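SusD superfamily protein (Parabacteroides distasonis, PDB 3OTN) probably binds nutrients, most likely carbohydrates, at the outer membrane. Local coordinates at residues V32-T37 with N262-I267. Residues are numbered along the deposited sequence; the frame is centred on the assembly and turned at random.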
ATOM      1  N   VAL A  32       5.980  -7.798   5.598  1.00 19.23           N
ATOM      2  CA  VAL A  32       5.848  -6.461   6.233  1.00 17.88           C
ATOM      3  C   VAL A  32       4.689  -5.615   5.685  1.00 17.90           C
ATOM      4  O   VAL A  32       4.137  -4.767   6.402  1.00 17.70           O
ATOM      5  CB  VAL A  32       7.177  -5.640   6.157  1.00 18.66           C
ATOM      6  CG1 VAL A  32       7.404  -5.092   4.735  1.00 18.84           C
ATOM      7  CG2 VAL A  32       7.172  -4.522   7.175  1.00 20.46           C
ATOM      8  N   PHE A  33       4.298  -5.851   4.428  1.00 16.21           N
ATOM      9  CA  PHE A  33       3.253  -5.042   3.781  1.00 18.40           C
ATOM     10  C   PHE A  33       1.857  -5.392   4.315  1.00 18.71           C
ATOM     11  O   PHE A  33       0.903  -4.632   4.085  1.00 15.87           O
ATOM     12  CB  PHE A  33       3.311  -5.142   2.240  1.00 18.36           C
ATOM     13  CG  PHE A  33       4.675  -4.819   1.670  1.00 18.84           C
ATOM     14  CD1 PHE A  33       5.301  -3.619   1.988  1.00 26.13           C
ATOM     15  CD2 PHE A  33       5.330  -5.706   0.832  1.00 22.39           C
ATOM     16  CE1 PHE A  33       6.589  -3.326   1.515  1.00 27.48           C
ATOM     17  CE2 PHE A  33       6.615  -5.425   0.354  1.00 20.70           C
ATOM     18  CZ  PHE A  33       7.245  -4.242   0.722  1.00 20.32           C
ATOM     19  N   ASN A  34       1.737  -6.549   4.980  1.00 16.13           N
ATOM     20  CA  ASN A  34       0.497  -6.916   5.697  1.00 15.46           C
ATOM     21  C   ASN A  34       0.820  -8.074   6.593  1.00 16.94           C
ATOM     22  O   ASN A  34       0.930  -9.223   6.148  1.00 19.66           O
ATOM     23  CB  ASN A  34      -0.625  -7.274   4.705  1.00 17.23           C
ATOM     24  CG  ASN A  34      -1.949  -7.549   5.377  1.00 17.30           C
ATOM     25  OD1 ASN A  34      -2.006  -8.114   6.453  1.00 22.71           O
ATOM     26  ND2 ASN A  34      -3.045  -7.165   4.702  1.00 16.66           N
ATOM     27  N   LYS A  35       1.053  -7.772   7.859  1.00 17.32           N
ATOM     28  CA  LYS A  35       1.233  -8.809   8.828  1.00 18.36           C
ATOM     29  C   LYS A  35       0.745  -8.351  10.188  1.00 17.18           C
ATOM     30  O   LYS A  35       0.770  -7.148  10.514  1.00 14.23           O
ATOM     31  CB  LYS A  35       2.702  -9.240   8.921  1.00 21.46           C
ATOM     32  CG  LYS A  35       3.660  -8.212   9.524  1.00 20.73           C
ATOM     33  CD  LYS A  35       5.043  -8.825   9.787  1.00 26.92           C
ATOM     34  CE  LYS A  35       5.681  -8.274  11.045  1.00 34.22           C
ATOM     35  NZ  LYS A  35       7.083  -8.779  11.266  1.00 32.55           N
HETATM   36  N   MSE A  36       0.403  -9.338  11.004  1.00 17.51           N
HETATM   37  CA  MSE A  36      -0.046  -9.095  12.364  1.00 18.65           C
HETATM   38  C   MSE A  36       1.166  -8.765  13.233  1.00 18.66           C
HETATM   39  O   MSE A  36       2.245  -9.364  13.067  1.00 19.03           O
HETATM   40  CB  MSE A  36      -0.770 -10.288  12.931  1.00 21.59           C
HETATM   41  CG  MSE A  36      -2.022 -10.705  12.159  1.00 19.85           C
HETATM   42 SE   MSE A  36      -3.412  -9.376  11.830  0.75 20.94          SE
HETATM   43  CE  MSE A  36      -3.832  -8.915  13.725  1.00 28.90           C
ATOM     44  N   THR A  37       0.967  -7.814  14.133  1.00 18.97           N
ATOM     45  CA  THR A  37       2.012  -7.326  15.038  1.00 21.56           C
ATOM     46  C   THR A  37       1.552  -7.479  16.520  1.00 22.29           C
ATOM     47  O   THR A  37       0.405  -7.827  16.792  1.00 21.83           O
ATOM     48  CB  THR A  37       2.416  -5.847  14.681  1.00 22.46           C
ATOM     49  OG1 THR A  37       1.263  -5.009  14.741  1.00 23.00           O
ATOM     50  CG2 THR A  37       3.046  -5.758  13.282  1.00 18.57           C
ATOM     51  N   ASN A 262      -4.581 -14.808   5.572  1.00 22.89           N
ATOM     52  CA  ASN A 262      -4.762 -13.349   5.662  1.00 19.48           C
ATOM     53  C   ASN A 262      -5.579 -13.010   6.911  1.00 22.82           C
ATOM     54  O   ASN A 262      -6.814 -13.001   6.888  1.00 22.22           O
ATOM     55  CB  ASN A 262      -5.451 -12.810   4.414  1.00 19.48           C
ATOM     56  CG  ASN A 262      -5.571 -11.324   4.417  1.00 21.88           C
ATOM     57  OD1 ASN A 262      -5.375 -10.681   5.440  1.00 19.38           O
ATOM     58  ND2 ASN A 262      -5.976 -10.765   3.286  1.00 18.59           N
ATOM     59  N   GLU A 263      -4.876 -12.728   7.999  1.00 22.82           N
ATOM     60  CA  GLU A 263      -5.525 -12.383   9.263  1.00 23.80           C
ATOM     61  C   GLU A 263      -6.097 -10.982   9.254  1.00 20.84           C
ATOM     62  O   GLU A 263      -6.956 -10.690  10.037  1.00 23.62           O
ATOM     63  CB  GLU A 263      -4.579 -12.601  10.462  1.00 23.02           C
ATOM     64  CG  GLU A 263      -4.317 -14.108  10.779  1.00 32.59           C
ATOM     65  CD  GLU A 263      -5.596 -14.901  11.163  1.00 44.99           C
ATOM     66  OE1 GLU A 263      -6.093 -14.689  12.277  1.00 45.86           O
ATOM     67  OE2 GLU A 263      -6.092 -15.762  10.370  1.00 50.49           O
ATOM     68  N   SER A 264      -5.608 -10.105   8.377  1.00 20.97           N
ATOM     69  CA  SER A 264      -6.105  -8.733   8.297  1.00 20.52           C
ATOM     70  C   SER A 264      -7.588  -8.634   7.955  1.00 22.36           C
ATOM     71  O   SER A 264      -8.211  -7.592   8.230  1.00 23.11           O
ATOM     72  CB  SER A 264      -5.285  -7.888   7.322  1.00 21.37           C
ATOM     73  OG  SER A 264      -5.501  -8.202   5.944  1.00 20.66           O
ATOM     74  N   VAL A 265      -8.163  -9.696   7.375  1.00 19.49           N
ATOM     75  CA  VAL A 265      -9.612  -9.740   7.130  1.00 19.67           C
ATOM     76  C   VAL A 265     -10.398  -9.384   8.414  1.00 19.53           C
ATOM     77  O   VAL A 265     -11.372  -8.644   8.368  1.00 23.50           O
ATOM     78  CB  VAL A 265     -10.019 -11.117   6.511  1.00 21.97           C
ATOM     79  CG1 VAL A 265     -11.550 -11.315   6.515  1.00 20.02           C
ATOM     80  CG2 VAL A 265      -9.435 -11.255   5.097  1.00 13.11           C
ATOM     81  N   ARG A 266      -9.897  -9.840   9.562  1.00 19.19           N
ATOM     82  CA  ARG A 266     -10.544  -9.636  10.881  1.00 22.45           C
ATOM     83  C   ARG A 266     -10.458  -8.197  11.417  1.00 20.52           C
ATOM     84  O   ARG A 266     -11.247  -7.807  12.290  1.00 20.04           O
ATOM     85  CB  ARG A 266      -9.849 -10.527  11.931  1.00 24.08           C
ATOM     86  CG  ARG A 266      -9.912 -11.992  11.694  1.00 26.50           C
ATOM     87  CD  ARG A 266      -8.852 -12.742  12.529  1.00 29.45           C
ATOM     88  NE  ARG A 266      -9.291 -12.873  13.899  1.00 30.90           N
ATOM     89  CZ  ARG A 266      -8.715 -13.630  14.835  1.00 33.77           C
ATOM     90  NH1 ARG A 266      -7.635 -14.352  14.576  1.00 28.44           N
ATOM     91  NH2 ARG A 266      -9.239 -13.646  16.062  1.00 31.61           N
ATOM     92  N   ILE A 267      -9.474  -7.453  10.929  1.00 19.16           N
ATOM     93  CA  ILE A 267      -9.222  -6.037  11.289  1.00 22.73           C
ATOM     94  C   ILE A 267     -10.423  -5.132  11.020  1.00 25.98           C
ATOM     95  O   ILE A 267     -10.710  -4.223  11.809  1.00 24.11           O
ATOM     96  CB  ILE A 267      -7.955  -5.509  10.503  1.00 24.95           C
ATOM     97  CG1 ILE A 267      -6.666  -6.166  11.038  1.00 32.49           C
ATOM     98  CG2 ILE A 267      -7.777  -3.997  10.515  1.00 28.01           C
ATOM     99  CD1 ILE A 267      -6.326  -5.766  12.375  1.00 34.58           C
TER
HETATM  100  O   HOH W   1      -2.616 -10.453   7.805  1.00 25.16           O
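M36 lies against E263 and I267, and N34 bonds S264, where 32-37 meets the irregular, helix-like turn 263-267. The M36 residue is selenomethionine. Its CB leaves the backbone at an angle to the other segment, and the bends further out bring the tip closer. CG meets CB of E263 at 3.6 Å. SE rests on the same E263 CB at 3.7 Å, and the two side chains cross at about a right angle. CE ends near CD1 of I267, at 4.2 Å, in a loose apolar touch. The chain folds twice to do this, at chi2 (-54°) and chi3 (-59°).

N34 makes the polar half. Its ND2 gives a nearly straight hydrogen bond to OG of S264 (2.9 Å, 163° at the hydrogen), with OG close to the amide plane. The same OG donates to N262 OD1 at a very short 2.5 Å, in the carbonyl plane on a lone pair. One hydroxyl thus accepts from N34 and donates to N262. The other amide atom, N34 OD1, accepts from water 1 at 2.8 Å, and the water accepts from the backbone N of S264. ND2 is held by S264 directly and OD1 by water 1 and N43, which should fix the amide's rotation. The carboxylate of E263 turns away to a salt bridge with R266.

N43 belongs to strand 42-43, the antiparallel partner of 36-37, and also touches M36 and S264. V32 and F33 pack on W82 of helix 79-100, and T37 touches D81 of the same helix. The contact joins this small sheet to the loop between strands 249-253 and 286-287.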